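Side-chain contacts in microcin B17-processing protein McbD (Escherichia coli str. K-12 substr. MG1655, PDB 6GRH), which is needed to process the inactive microcin B17 precursor McbA into the active peptide antibiotic, as a YcaO-family protein: residues Y58-R61 and R62-N66; S152-S156 and L157-I161; E200-L203 and A204-E208. The protein carries 1 engineered substitution. All blocks are in the same frame, centred on the assembly; numbering follows the deposited sequence.

Contact 1: Y58-R61 and R62-N66; sequences YFER and RHFFN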
ATOM      1  N   TYR E  58      29.652 -16.049   8.090  1.00 26.02           N
ATOM      2  CA  TYR E  58      29.070 -17.195   7.435  1.00 25.76           C
ATOM      3  C   TYR E  58      29.942 -17.686   6.265  1.00 25.06           C
ATOM      4  O   TYR E  58      30.230 -18.878   6.188  1.00 24.94           O
ATOM      5  CB  TYR E  58      27.648 -16.878   6.915  1.00 25.58           C
ATOM      6  CG  TYR E  58      27.112 -18.012   6.106  1.00 25.89           C
ATOM      7  CD1 TYR E  58      26.683 -19.155   6.731  1.00 26.67           C
ATOM      8  CD2 TYR E  58      27.069 -17.959   4.723  1.00 26.20           C
ATOM      9  CE1 TYR E  58      26.200 -20.235   6.009  1.00 27.62           C
ATOM     10  CE2 TYR E  58      26.591 -19.050   3.984  1.00 26.99           C
ATOM     11  CZ  TYR E  58      26.174 -20.175   4.635  1.00 27.14           C
ATOM     12  OH  TYR E  58      25.683 -21.236   3.938  1.00 28.58           O
ATOM     13  N   PHE E  59      30.323 -16.791   5.355  1.00 24.51           N
ATOM     14  CA  PHE E  59      31.155 -17.187   4.218  1.00 25.47           C
ATOM     15  C   PHE E  59      32.481 -17.801   4.707  1.00 25.75           C
ATOM     16  O   PHE E  59      32.926 -18.822   4.174  1.00 24.73           O
ATOM     17  CB  PHE E  59      31.481 -16.020   3.300  1.00 26.04           C
ATOM     18  CG  PHE E  59      30.534 -15.839   2.152  1.00 27.51           C
ATOM     19  CD1 PHE E  59      30.821 -16.410   0.910  1.00 28.61           C
ATOM     20  CD2 PHE E  59      29.407 -15.024   2.264  1.00 28.15           C
ATOM     21  CE1 PHE E  59      29.970 -16.221  -0.183  1.00 29.29           C
ATOM     22  CE2 PHE E  59      28.547 -14.819   1.174  1.00 28.85           C
ATOM     23  CZ  PHE E  59      28.834 -15.403  -0.057  1.00 29.16           C
ATOM     24  N   GLU E  60      33.084 -17.169   5.713  1.00 26.20           N
ATOM     25  CA  GLU E  60      34.356 -17.642   6.273  1.00 28.11           C
ATOM     26  C   GLU E  60      34.238 -19.066   6.831  1.00 28.07           C
ATOM     27  O   GLU E  60      34.975 -19.944   6.445  1.00 27.92           O
ATOM     28  CB  GLU E  60      34.829 -16.724   7.400  1.00 29.43           C
ATOM     29  CG  GLU E  60      36.146 -17.158   8.014  1.00 31.93           C
ATOM     30  CD  GLU E  60      36.356 -16.598   9.413  1.00 34.21           C
ATOM     31  OE1 GLU E  60      36.163 -15.383   9.570  1.00 35.63           O
ATOM     32  OE2 GLU E  60      36.721 -17.382  10.334  1.00 37.27           O
ATOM     33  N   ARG E  61      33.318 -19.252   7.761  1.00 28.95           N
ATOM     34  CA  ARG E  61      33.132 -20.535   8.420  1.00 30.70           C
ATOM     35  C   ARG E  61      32.676 -21.628   7.481  1.00 29.14           C
ATOM     36  O   ARG E  61      33.145 -22.772   7.588  1.00 28.78           O
ATOM     37  CB  ARG E  61      32.187 -20.394   9.615  1.00 33.28           C
ATOM     38  CG  ARG E  61      32.793 -19.455  10.656  1.00 37.31           C
ATOM     39  CD  ARG E  61      32.737 -19.992  12.068  1.00 39.64           C
ATOM     40  NE  ARG E  61      31.359 -20.006  12.495  1.00 42.22           N
ATOM     41  CZ  ARG E  61      30.801 -19.170  13.365  1.00 44.30           C
ATOM     42  NH1 ARG E  61      31.491 -18.207  13.979  1.00 46.02           N
ATOM     43  NH2 ARG E  61      29.526 -19.336  13.652  1.00 45.34           N
ATOM     44  N   ARG E  62      31.802 -21.290   6.542  1.00 27.36           N
ATOM     45  CA  ARG E  62      31.402 -22.263   5.544  1.00 27.91           C
ATOM     46  C   ARG E  62      32.595 -22.728   4.705  1.00 27.13           C
ATOM     47  O   ARG E  62      32.734 -23.924   4.407  1.00 26.91           O
ATOM     48  CB  ARG E  62      30.294 -21.733   4.639  1.00 28.93           C
ATOM     49  CG  ARG E  62      29.804 -22.791   3.659  1.00 29.75           C
ATOM     50  CD  ARG E  62      28.659 -22.262   2.807  1.00 30.66           C
ATOM     51  NE  ARG E  62      29.049 -21.147   1.929  1.00 30.93           N
ATOM     52  CZ  ARG E  62      28.287 -20.664   0.943  1.00 31.51           C
ATOM     53  NH1 ARG E  62      27.069 -21.157   0.665  1.00 32.46           N
ATOM     54  NH2 ARG E  62      28.746 -19.703   0.200  1.00 31.94           N
ATOM     55  N   HIS E  63      33.463 -21.797   4.342  1.00 26.43           N
ATOM     56  CA  HIS E  63      34.624 -22.157   3.550  1.00 26.68           C
ATOM     57  C   HIS E  63      35.562 -23.171   4.265  1.00 27.31           C
ATOM     58  O   HIS E  63      35.893 -24.237   3.722  1.00 27.44           O
ATOM     59  CB  HIS E  63      35.426 -20.917   3.181  1.00 26.41           C
ATOM     60  CG  HIS E  63      36.620 -21.228   2.340  1.00 26.83           C
ATOM     61  ND1 HIS E  63      36.526 -21.508   0.993  1.00 26.67           N
ATOM     62  CD2 HIS E  63      37.936 -21.293   2.655  1.00 27.27           C
ATOM     63  CE1 HIS E  63      37.741 -21.715   0.512  1.00 27.85           C
ATOM     64  NE2 HIS E  63      38.615 -21.590   1.498  1.00 27.55           N
ATOM     65  N   PHE E  64      35.979 -22.802   5.470  1.00 27.29           N
ATOM     66  CA  PHE E  64      36.968 -23.579   6.234  1.00 28.47           C
ATOM     67  C   PHE E  64      36.385 -24.879   6.785  1.00 28.65           C
ATOM     68  O   PHE E  64      37.079 -25.903   6.781  1.00 29.69           O
ATOM     69  CB  PHE E  64      37.623 -22.716   7.316  1.00 28.52           C
ATOM     70  CG  PHE E  64      38.515 -21.659   6.750  1.00 28.87           C
ATOM     71  CD1 PHE E  64      39.782 -21.999   6.276  1.00 29.47           C
ATOM     72  CD2 PHE E  64      38.109 -20.333   6.659  1.00 28.18           C
ATOM     73  CE1 PHE E  64      40.620 -21.029   5.740  1.00 28.92           C
ATOM     74  CE2 PHE E  64      38.944 -19.368   6.117  1.00 27.91           C
ATOM     75  CZ  PHE E  64      40.194 -19.721   5.647  1.00 28.27           C
ATOM     76  N   PHE E  65      35.113 -24.866   7.176  1.00 28.30           N
ATOM     77  CA  PHE E  65      34.435 -26.084   7.689  1.00 29.06           C
ATOM     78  C   PHE E  65      33.897 -27.033   6.618  1.00 29.40           C
ATOM     79  O   PHE E  65      33.879 -28.258   6.814  1.00 29.49           O
ATOM     80  CB  PHE E  65      33.284 -25.715   8.649  1.00 29.40           C
ATOM     81  CG  PHE E  65      33.727 -25.369  10.039  1.00 30.02           C
ATOM     82  CD1 PHE E  65      34.228 -24.104  10.345  1.00 30.02           C
ATOM     83  CD2 PHE E  65      33.639 -26.314  11.052  1.00 31.48           C
ATOM     84  CE1 PHE E  65      34.636 -23.797  11.626  1.00 30.56           C
ATOM     85  CE2 PHE E  65      34.073 -26.015  12.340  1.00 32.10           C
ATOM     86  CZ  PHE E  65      34.570 -24.768  12.624  1.00 31.48           C
ATOM     87  N   ASN E  66      33.435 -26.502   5.491  1.00 28.90           N
ATOM     88  CA  ASN E  66      32.584 -27.313   4.595  1.00 29.67           C
ATOM     89  C   ASN E  66      33.078 -27.437   3.183  1.00 31.03           C
ATOM     90  O   ASN E  66      32.506 -28.261   2.440  1.00 32.55           O
ATOM     91  CB  ASN E  66      31.187 -26.717   4.446  1.00 28.86           C
ATOM     92  CG  ASN E  66      30.414 -26.603   5.735  1.00 28.95           C
ATOM     93  OD1 ASN E  66      29.551 -25.731   5.821  1.00 29.30           O
ATOM     94  ND2 ASN E  66      30.681 -27.450   6.719  1.00 28.68           N
TER
HETATM   95  O   HOH W   1      31.676 -19.947   1.812  1.00 27.13           O

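Contact 2: S152-S156 and L157-I161; sequences SFHGS and LNDAI. With EDO (1,2-ethanediol), chain Q.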
ATOM      1  N   SER E 152      39.945 -15.257   7.806  1.00 31.26           N
ATOM      2  CA  SER E 152      39.182 -14.056   7.465  1.00 30.78           C
ATOM      3  C   SER E 152      38.534 -14.181   6.094  1.00 29.55           C
ATOM      4  O   SER E 152      38.937 -15.010   5.270  1.00 28.36           O
ATOM      5  CB  SER E 152      40.072 -12.808   7.519  1.00 31.47           C
ATOM      6  OG  SER E 152      39.298 -11.655   7.790  1.00 33.19           O
ATOM      7  N   PHE E 153      37.502 -13.360   5.895  1.00 28.79           N
ATOM      8  CA  PHE E 153      36.770 -13.266   4.636  1.00 28.22           C
ATOM      9  C   PHE E 153      36.560 -11.798   4.330  1.00 28.37           C
ATOM     10  O   PHE E 153      36.161 -11.037   5.217  1.00 27.61           O
ATOM     11  CB  PHE E 153      35.420 -13.966   4.747  1.00 28.00           C
ATOM     12  CG  PHE E 153      34.516 -13.726   3.577  1.00 27.72           C
ATOM     13  CD1 PHE E 153      34.617 -14.505   2.434  1.00 27.76           C
ATOM     14  CD2 PHE E 153      33.574 -12.701   3.603  1.00 27.78           C
ATOM     15  CE1 PHE E 153      33.785 -14.292   1.360  1.00 27.79           C
ATOM     16  CE2 PHE E 153      32.734 -12.481   2.520  1.00 27.93           C
ATOM     17  CZ  PHE E 153      32.825 -13.285   1.401  1.00 27.95           C
ATOM     18  N   HIS E 154      36.818 -11.380   3.096  1.00 29.13           N
ATOM     19  CA  HIS E 154      36.468 -10.019   2.700  1.00 30.44           C
ATOM     20  C   HIS E 154      36.346  -9.862   1.200  1.00 29.83           C
ATOM     21  O   HIS E 154      36.718 -10.754   0.465  1.00 28.46           O
ATOM     22  CB  HIS E 154      37.530  -9.040   3.228  1.00 33.24           C
ATOM     23  CG  HIS E 154      36.947  -7.734   3.680  1.00 37.05           C
ATOM     24  ND1 HIS E 154      36.703  -6.685   2.814  1.00 39.18           N
ATOM     25  CD2 HIS E 154      36.495  -7.336   4.898  1.00 38.32           C
ATOM     26  CE1 HIS E 154      36.146  -5.689   3.483  1.00 41.18           C
ATOM     27  NE2 HIS E 154      36.014  -6.056   4.749  1.00 40.78           N
ATOM     28  N   GLY E 155      35.821  -8.714   0.755  1.00 29.88           N
ATOM     29  CA  GLY E 155      35.735  -8.362  -0.662  1.00 30.60           C
ATOM     30  C   GLY E 155      37.009  -7.922  -1.360  1.00 32.16           C
ATOM     31  O   GLY E 155      37.028  -7.788  -2.584  1.00 32.65           O
ATOM     32  N   SER E 156      38.087  -7.703  -0.607  1.00 33.60           N
ATOM     33  CA  SER E 156      39.405  -7.416  -1.204  1.00 34.75           C
ATOM     34  C   SER E 156      40.462  -8.239  -0.497  1.00 34.72           C
ATOM     35  O   SER E 156      40.345  -8.524   0.703  1.00 33.63           O
ATOM     36  CB  SER E 156      39.731  -5.912  -1.186  1.00 36.07           C
ATOM     37  OG  SER E 156      40.234  -5.438   0.054  1.00 36.66           O
ATOM     38  N   LEU E 157      41.464  -8.664  -1.265  1.00 34.25           N
ATOM     39  CA  LEU E 157      42.566  -9.441  -0.721  1.00 34.67           C
ATOM     40  C   LEU E 157      43.290  -8.695   0.415  1.00 34.87           C
ATOM     41  O   LEU E 157      43.565  -9.293   1.457  1.00 33.18           O
ATOM     42  CB  LEU E 157      43.535  -9.835  -1.833  1.00 35.02           C
ATOM     43  CG  LEU E 157      44.803 -10.572  -1.452  1.00 35.94           C
ATOM     44  CD1 LEU E 157      44.538 -11.793  -0.588  1.00 35.80           C
ATOM     45  CD2 LEU E 157      45.523 -10.959  -2.732  1.00 37.39           C
ATOM     46  N   ASN E 158      43.567  -7.398   0.226  1.00 35.65           N
ATOM     47  CA  ASN E 158      44.237  -6.602   1.277  1.00 37.18           C
ATOM     48  C   ASN E 158      43.407  -6.532   2.557  1.00 35.51           C
ATOM     49  O   ASN E 158      43.953  -6.682   3.639  1.00 34.23           O
ATOM     50  CB  ASN E 158      44.534  -5.170   0.816  1.00 40.59           C
ATOM     51  CG  ASN E 158      45.774  -5.068  -0.038  1.00 44.59           C
ATOM     52  OD1 ASN E 158      45.822  -4.239  -0.950  1.00 49.51           O
ATOM     53  ND2 ASN E 158      46.805  -5.877   0.262  1.00 47.12           N
ATOM     54  N   ASP E 159      42.096  -6.316   2.434  1.00 34.42           N
ATOM     55  CA  ASP E 159      41.218  -6.333   3.601  1.00 34.45           C
ATOM     56  C   ASP E 159      41.130  -7.727   4.261  1.00 32.39           C
ATOM     57  O   ASP E 159      41.075  -7.822   5.482  1.00 31.08           O
ATOM     58  CB  ASP E 159      39.825  -5.797   3.268  1.00 35.60           C
ATOM     59  CG  ASP E 159      39.823  -4.305   2.959  1.00 38.13           C
ATOM     60  OD1 ASP E 159      40.756  -3.571   3.335  1.00 40.86           O
ATOM     61  OD2 ASP E 159      38.880  -3.850   2.309  1.00 41.19           O
ATOM     62  N   ALA E 160      41.146  -8.797   3.473  1.00 31.03           N
ATOM     63  CA  ALA E 160      41.121 -10.152   4.057  1.00 30.59           C
ATOM     64  C   ALA E 160      42.431 -10.396   4.819  1.00 30.51           C
ATOM     65  O   ALA E 160      42.398 -10.852   5.970  1.00 29.48           O
ATOM     66  CB  ALA E 160      40.866 -11.235   2.993  1.00 30.01           C
ATOM     67  N   ILE E 161      43.558 -10.060   4.196  1.00 31.02           N
ATOM     68  CA  ILE E 161      44.876 -10.203   4.845  1.00 33.10           C
ATOM     69  C   ILE E 161      44.941  -9.375   6.146  1.00 34.26           C
ATOM     70  O   ILE E 161      45.371  -9.886   7.187  1.00 34.18           O
ATOM     71  CB  ILE E 161      46.072  -9.836   3.919  1.00 33.87           C
ATOM     72  CG1 ILE E 161      46.182 -10.844   2.776  1.00 34.16           C
ATOM     73  CG2 ILE E 161      47.391  -9.854   4.693  1.00 34.47           C
ATOM     74  CD1 ILE E 161      47.094 -10.427   1.638  1.00 34.58           C
TER
HETATM   75  C1  EDO Q 701      37.385  -7.181  -6.381  1.00 41.29           C
HETATM   76  O1  EDO Q 701      36.540  -7.879  -5.459  1.00 41.88           O
HETATM   77  C2  EDO Q 701      38.723  -7.909  -6.488  1.00 41.08           C
HETATM   78  O2  EDO Q 701      39.108  -8.491  -5.236  1.00 38.30           O
HETATM   79  O   HOH W   2      38.463  -9.411   6.614  1.00 48.82           O

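Contact 3: E200-L203 and A204-E208; sequences EILL and ALRSE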
ATOM      1  N   GLU E 200      26.986   2.482  26.702  1.00 40.59           N
ATOM      2  CA  GLU E 200      25.781   1.762  27.128  1.00 41.85           C
ATOM      3  C   GLU E 200      26.128   0.339  27.639  1.00 40.06           C
ATOM      4  O   GLU E 200      25.680  -0.063  28.714  1.00 40.45           O
ATOM      5  CB  GLU E 200      24.800   1.682  25.960  1.00 43.27           C
ATOM      6  CG  GLU E 200      23.391   1.259  26.326  1.00 45.27           C
ATOM      7  CD  GLU E 200      22.459   2.415  26.636  1.00 47.48           C
ATOM      8  OE1 GLU E 200      22.899   3.586  26.798  1.00 50.60           O
ATOM      9  OE2 GLU E 200      21.252   2.125  26.741  1.00 49.89           O
ATOM     10  N   ILE E 201      26.932  -0.398  26.867  1.00 37.57           N
ATOM     11  CA  ILE E 201      27.407  -1.722  27.291  1.00 36.68           C
ATOM     12  C   ILE E 201      28.256  -1.608  28.559  1.00 36.88           C
ATOM     13  O   ILE E 201      28.008  -2.314  29.527  1.00 37.07           O
ATOM     14  CB  ILE E 201      28.212  -2.460  26.186  1.00 35.51           C
ATOM     15  CG1 ILE E 201      27.331  -2.768  24.982  1.00 34.93           C
ATOM     16  CG2 ILE E 201      28.838  -3.753  26.723  1.00 34.94           C
ATOM     17  CD1 ILE E 201      28.131  -3.001  23.717  1.00 34.81           C
ATOM     18  N   LEU E 202      29.239  -0.712  28.577  1.00 37.22           N
ATOM     19  CA  LEU E 202      30.110  -0.608  29.749  1.00 37.76           C
ATOM     20  C   LEU E 202      29.310  -0.281  31.016  1.00 38.21           C
ATOM     21  O   LEU E 202      29.528  -0.907  32.057  1.00 37.86           O
ATOM     22  CB  LEU E 202      31.252   0.406  29.536  1.00 38.92           C
ATOM     23  CG  LEU E 202      32.296  -0.029  28.500  1.00 38.62           C
ATOM     24  CD1 LEU E 202      33.124   1.166  28.056  1.00 39.33           C
ATOM     25  CD2 LEU E 202      33.196  -1.133  29.038  1.00 39.00           C
ATOM     26  N   LEU E 203      28.364   0.662  30.927  1.00 38.44           N
ATOM     27  CA  LEU E 203      27.545   1.011  32.098  1.00 39.61           C
ATOM     28  C   LEU E 203      26.710  -0.196  32.588  1.00 38.96           C
ATOM     29  O   LEU E 203      26.641  -0.476  33.776  1.00 39.21           O
ATOM     30  CB  LEU E 203      26.627   2.198  31.785  1.00 40.50           C
ATOM     31  CG  LEU E 203      25.949   2.819  33.008  1.00 42.57           C
ATOM     32  CD1 LEU E 203      26.971   3.355  33.987  1.00 43.56           C
ATOM     33  CD2 LEU E 203      24.986   3.924  32.589  1.00 43.50           C
ATOM     34  N   ALA E 204      26.082  -0.897  31.653  1.00 37.81           N
ATOM     35  CA  ALA E 204      25.283  -2.070  31.994  1.00 37.67           C
ATOM     36  C   ALA E 204      26.136  -3.142  32.687  1.00 38.09           C
ATOM     37  O   ALA E 204      25.718  -3.693  33.708  1.00 38.14           O
ATOM     38  CB  ALA E 204      24.614  -2.630  30.755  1.00 36.62           C
ATOM     39  N   LEU E 205      27.338  -3.396  32.156  1.00 37.77           N
ATOM     40  CA  LEU E 205      28.260  -4.382  32.755  1.00 38.10           C
ATOM     41  C   LEU E 205      28.699  -3.970  34.153  1.00 39.51           C
ATOM     42  O   LEU E 205      28.718  -4.800  35.062  1.00 39.87           O
ATOM     43  CB  LEU E 205      29.485  -4.627  31.871  1.00 37.45           C
ATOM     44  CG  LEU E 205      29.233  -5.248  30.491  1.00 36.44           C
ATOM     45  CD1 LEU E 205      30.536  -5.303  29.701  1.00 35.91           C
ATOM     46  CD2 LEU E 205      28.624  -6.635  30.614  1.00 36.94           C
ATOM     47  N   ARG E 206      29.059  -2.692  34.307  0.50 40.13           N
ATOM     48  CA  ARG E 206      29.412  -2.100  35.612  0.50 41.56           C
ATOM     49  C   ARG E 206      28.278  -2.187  36.631  0.50 42.32           C
ATOM     50  O   ARG E 206      28.533  -2.360  37.816  0.50 43.06           O
ATOM     51  CB  ARG E 206      29.804  -0.626  35.455  0.50 42.02           C
ATOM     52  CG  ARG E 206      31.176  -0.371  34.844  0.50 42.04           C
ATOM     53  CD  ARG E 206      31.515   1.123  34.839  0.50 42.73           C
ATOM     54  NE  ARG E 206      32.547   1.439  33.856  0.50 42.44           N
ATOM     55  CZ  ARG E 206      32.396   2.269  32.828  0.50 41.86           C
ATOM     56  NH1 ARG E 206      31.246   2.907  32.642  0.50 41.56           N
ATOM     57  NH2 ARG E 206      33.410   2.467  31.990  0.50 41.20           N
ATOM     58  N   SER E 207      27.033  -2.071  36.167  1.00 42.16           N
ATOM     59  CA  SER E 207      25.852  -2.198  37.048  1.00 43.57           C
ATOM     60  C   SER E 207      25.543  -3.663  37.424  1.00 43.70           C
ATOM     61  O   SER E 207      25.084  -3.931  38.524  1.00 44.91           O
ATOM     62  CB  SER E 207      24.622  -1.475  36.467  1.00 43.21           C
ATOM     63  OG  SER E 207      24.045  -2.162  35.372  1.00 44.95           O
ATOM     64  N   GLU E 208      25.821  -4.598  36.523  1.00 42.98           N
ATOM     65  CA  GLU E 208      25.545  -6.022  36.749  1.00 43.39           C
ATOM     66  C   GLU E 208      26.670  -6.707  37.548  1.00 43.56           C
ATOM     67  O   GLU E 208      26.410  -7.647  38.292  1.00 44.72           O
ATOM     68  CB  GLU E 208      25.347  -6.727  35.412  1.00 42.81           C
ATOM     69  CG  GLU E 208      24.709  -8.120  35.496  1.00 43.42           C
ATOM     70  CD  GLU E 208      23.177  -8.130  35.538  1.00 44.52           C
ATOM     71  OE1 GLU E 208      22.518  -7.052  35.475  1.00 43.72           O
ATOM     72  OE2 GLU E 208      22.621  -9.265  35.595  1.00 45.31           O
TER

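Contact 1: Y58-R61 and R62-N66
One face of the Arg62 guanidinium is met by the Tyr58 ring, whose CE2 stands 3.7 Å above the guanidinium plane, toward the rim; the two planes are turned 49° apart. At the edge of the same guanidinium, in its plane, water 1 accepts from Arg62 NE at 2.9 Å and donates to Phe59 O. The Phe59 ring runs alongside the arginine with its plane nearly perpendicular, Phe59 CE1 coming nearest, 3.7 Å from Arg62 NH2; Arg62 CZ is 5.2 Å from the Phe59 ring centroid, at most a weak cation-pi attraction. Arg62 reaches this place with CG trans to its backbone N (chi1 -176°) and a turn at chi3 that folds the guanidinium back along the preceding turn; NE also forms a salt bridge with Glu67. All of this lies on the last turns of helix 47-66 in the YcaO fold, where i to i+4 bonds such as Arg62 N to Tyr58 O run on through Phe65 N to Arg61 O. Tyr58 OH touches Arg62 CD at 3.3 Å and is hydrogen-bonded to Asp34. One turn on, the Phe64 ring turns its edge to Glu60 O, with CD2 at 3.2 Å, while His63 CD2 sits over the ring centre.

Contact 2: S152-S156 and L157-I161
A serine N-cap opens helix 157-180, just after strand 151-154, where the chain doubles back through a turn at Gly155 and Ser156: the short strand 152-154 and the first helical turn run nearly antiparallel, at 154°, their axes approaching to 6.9 Å. Ser156 holds the cap position with both backbone and side chain. Its OG accepts from Asp159 N at 3.1 Å, and its O takes the first i to i+4 bond, from Ala160 N at 2.9 Å. The hydroxyl is put there by a chi1 of 81°, which sets OG between the backbone N and the carbonyl carbon of Ser156. The first amide of the helix, Leu157 N, is hydrogen-bonded to Glu19 of a neighbouring McbB chain, so a carboxylate from another subunit shares in capping this helix and probably adds to the favourable interaction with its dipole.

Across the turn, His154 lies against Asp159. Asp159 CB stands over one face of the imidazole as a CH-pi contact, 3.5 Å from the centroid and shifted toward the ring's rim near ND1, while Asp159 OD2 also comes within 3.5 Å of His154 CE1. The carboxylate plane is turned 78° from the ring. On the backbone side of this pair, His154 CB packs on Ala160, 4.0 Å from its CB. Farther back along the strand, water 2 ties strand to helix, accepting from Ser152 OG at 2.7 Å and donating to Phe153 O and, more distantly, to Asp159 O.

Contact 3: E200-L203 and A204-E208
Ile201 and Leu205 form the close-packed side of this helical segment, lying side by side and pointing the same way, with Ile201 CG2 3.8 Å from Leu205 CD1. It is the CG2 branch that makes the touch: with chi1 at -64°, CG1 lies beside the backbone N and CG2 is left trans to it, next to the carbonyl carbon and facing the following turn. Leu205 CG also settles 3.3 Å from Ile201 O, the carbonyl that receives Leu205 N in an almost straight hydrogen bond. Both side chains are buried, together with Leu202, against helix 251-275, and Leu205 and Leu202 also reach Ile211 of strand 210-215. Ala204 is buried as well, resting on Phe66 of a neighbouring McbC chain.

The other side is looser. In the conformer described, one of two modelled, Arg206 stretches from CG to NE and brings one guanidinium face over Leu202, with Leu202 CB 3.7 Å above the plane and near its rim. This is contact with an aliphatic carbon rather than a polar bond; the charged end is instead held by backbone carbonyls, NE by Ser189 O and NH2 by Ile191 O. Leu203 lies exposed, and Ser207, also exposed, turns its hydroxyl back on the helix: OG donates to Ala204 O at 2.8 Å. That carbonyl also accepts from Glu208 N at 3.0 Å, so two donors share it in the last turn. Behind them the main-chain bonds continue regularly, including Arg206 N to Leu202 O at 2.9 Å. The whole is an amphipathic helix, 196-208, at the McbC interface, with Ile201, Leu202 and Leu205 turned to helix 251-275 and the mixed sheet, and Leu203 and Ser207 exposed.

Contacts 1 and 2 adjoin in space although far apart in sequence: their centres are 14 Å apart, and Phe59 CB of helix 47-66 packs 3.5 Å from Phe153 CE1 of strand 151-154, the two rings being stacked. The side chain of Glu60 packs against the same strand, its CB 3.9 Å from Phe153 CB. Glycerol binds beside Glu60 and the Phe153 amide, and 1,2-ethanediol lies by the turn before helix 157-180, its O1 2.9 Å from Gly155 O in an unsettled bond; both probably come from the crystallisation liquor. Contact 3 stands apart, its centre 33 Å from both others, with nearest atoms about 18 Å from contact 1 and 21 Å from contact 2. Contacts 1 and 2 meet McbB, whereas contact 3 meets McbC.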